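Local coordinates for protein alpha-L-arabinosidase (Xanthomonas axonopodis pv. citri, PDB 6D25) that probably releases alpha-L-arabinofuranosyl groups from arabinoxylans by hydrolysis, coping with internal di-substitutions, as a trimeric GH51 arabinofuranosidase, at residues A53-T58 and V128-R133. Numbering follows the deposited sequence. Where two conformers were deposited one is given.
Sequences AEHLGT and VEESNR
His55 holds its CG beside the backbone N and anti to the carbonyl carbon (chi1 -77°), while Glu130 has CG anti to its own N and folds its chain at chi2 (61°), which brings the carboxylate up to the edge of the imidazole. There ND1 of His55 donates to OE1 of Glu130 across 2.8 Å, in a nearly straight bond (166° at the hydrogen). The acceptor lies almost in the ring plane, but the donor reaches OE1 from above the carboxylate plane, the two planes being steeply inclined to each other. OE2 stays farther off, 3.5 Å from ND1 of His55. This single His-carboxylate bond joins the loop segment 53-58 to the end of strand 128-130, whose backbones keep their distance, the CA atoms of His55 and Glu130 being 8.2 Å apart. In the (beta/alpha)8 barrel of this GH51 enzyme, 53-58 follows the first barrel strand, 51-52, and 128-133 comprises the second strand of a small antiparallel hairpin (120-122 with 128-130), placed between the second and third barrel strands, and the turn after it. Both partners are buried, and each has further support. OE2 of Glu130 is hydrogen-bonded to Tyr61 OH and also accepts from the backbone N of Asn132 at 2.8 Å, on the anti side of the carboxylate. On the histidine, NE2 accepts a hydrogen bond from Trp96 NE1 and the ring stacks with Phe101, so its rotation is fixed from several directions. Just beyond, Ser131 closes an ST turn, its OG accepting from the backbone N of Arg133 at 3.1 Å.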
# COMPACT_ATOMS: atom_id res chain seq x y z
N ALA A 53 -5.52 -17.41 20.41
CA ALA A 53 -6.88 -17.77 20.10
C ALA A 53 -7.32 -17.12 18.78
O ALA A 53 -7.92 -16.01 18.79
CB ALA A 53 -7.78 -17.37 21.23
N GLU A 54 -7.06 -17.79 17.66
CA GLU A 54 -7.49 -17.33 16.36
C GLU A 54 -8.97 -17.64 16.19
O GLU A 54 -9.48 -18.62 16.74
CB GLU A 54 -6.69 -18.03 15.25
CG GLU A 54 -6.98 -17.56 13.83
CD GLU A 54 -5.96 -17.99 12.79
OE1 GLU A 54 -5.06 -18.80 13.14
OE2 GLU A 54 -6.05 -17.54 11.61
N HIS A 55 -9.63 -16.84 15.32
CA HIS A 55 -10.97 -17.20 14.86
C HIS A 55 -10.83 -18.35 13.87
O HIS A 55 -10.57 -18.11 12.68
CB HIS A 55 -11.68 -16.00 14.25
CG HIS A 55 -12.20 -15.06 15.26
ND1 HIS A 55 -13.50 -14.73 15.31
CD2 HIS A 55 -11.61 -14.47 16.33
CE1 HIS A 55 -13.71 -13.93 16.36
NE2 HIS A 55 -12.56 -13.76 17.00
N LEU A 56 -10.97 -19.56 14.38
CA LEU A 56 -10.65 -20.76 13.62
C LEU A 56 -11.45 -21.92 14.21
O LEU A 56 -11.32 -22.19 15.40
CB LEU A 56 -9.13 -21.01 13.74
CG LEU A 56 -8.51 -21.99 12.74
CD1 LEU A 56 -7.00 -21.86 12.76
CD2 LEU A 56 -8.94 -23.44 12.95
N GLY A 57 -12.26 -22.58 13.39
CA GLY A 57 -12.99 -23.76 13.82
C GLY A 57 -13.88 -23.45 15.01
O GLY A 57 -14.67 -22.47 14.98
N THR A 58 -13.72 -24.21 16.09
CA THR A 58 -14.47 -24.01 17.30
C THR A 58 -13.58 -23.41 18.39
O THR A 58 -13.89 -23.51 19.60
CB THR A 58 -15.19 -25.29 17.73
OG1 THR A 58 -14.19 -26.29 17.92
CG2 THR A 58 -16.26 -25.73 16.76
N VAL A 128 -16.25 -20.96 6.15
CA VAL A 128 -17.51 -20.90 6.90
C VAL A 128 -17.81 -19.44 7.31
O VAL A 128 -16.95 -18.56 7.33
CB VAL A 128 -17.44 -21.81 8.14
CG1 VAL A 128 -17.28 -23.28 7.74
CG2 VAL A 128 -16.36 -21.37 9.12
N GLU A 129 -19.03 -19.21 7.73
CA GLU A 129 -19.50 -17.91 8.18
C GLU A 129 -18.84 -17.53 9.52
O GLU A 129 -18.68 -18.38 10.39
CB GLU A 129 -21.03 -17.92 8.30
CG GLU A 129 -21.65 -17.86 6.94
CD GLU A 129 -23.08 -18.34 6.86
OE1 GLU A 129 -23.82 -18.08 7.90
OE2 GLU A 129 -23.43 -19.01 5.81
N GLU A 130 -18.46 -16.27 9.63
CA GLU A 130 -18.00 -15.65 10.86
C GLU A 130 -19.05 -14.60 11.28
O GLU A 130 -19.25 -13.62 10.56
CB GLU A 130 -16.63 -15.02 10.57
CG GLU A 130 -16.15 -13.98 11.58
CD GLU A 130 -15.99 -14.52 12.99
OE1 GLU A 130 -15.19 -15.47 13.16
OE2 GLU A 130 -16.68 -14.00 13.93
N SER A 131 -19.73 -14.81 12.40
CA SER A 131 -20.85 -13.95 12.86
C SER A 131 -20.34 -12.61 13.40
O SER A 131 -21.10 -11.65 13.51
CB SER A 131 -21.62 -14.65 13.94
OG SER A 131 -20.83 -14.74 15.11
N ASN A 132 -19.08 -12.55 13.77
CA ASN A 132 -18.50 -11.39 14.45
C ASN A 132 -19.19 -11.10 15.80
O ASN A 132 -19.06 -9.98 16.34
CB ASN A 132 -18.42 -10.16 13.57
CG ASN A 132 -17.32 -10.29 12.54
OD1 ASN A 132 -16.17 -10.50 12.91
ND2 ASN A 132 -17.66 -10.26 11.25
N ARG A 133 -19.84 -12.10 16.40
CA ARG A 133 -20.45 -11.87 17.69
C ARG A 133 -19.37 -11.73 18.77
O ARG A 133 -19.58 -11.07 19.76
CB ARG A 133 -21.41 -13.02 18.02
CG ARG A 133 -22.18 -12.85 19.31
CD ARG A 133 -23.07 -11.65 19.34
NE ARG A 133 -23.58 -11.39 20.66
CZ ARG A 133 -22.98 -10.60 21.57
NH1 ARG A 133 -21.77 -10.12 21.33
NH2 ARG A 133 -23.60 -10.34 22.72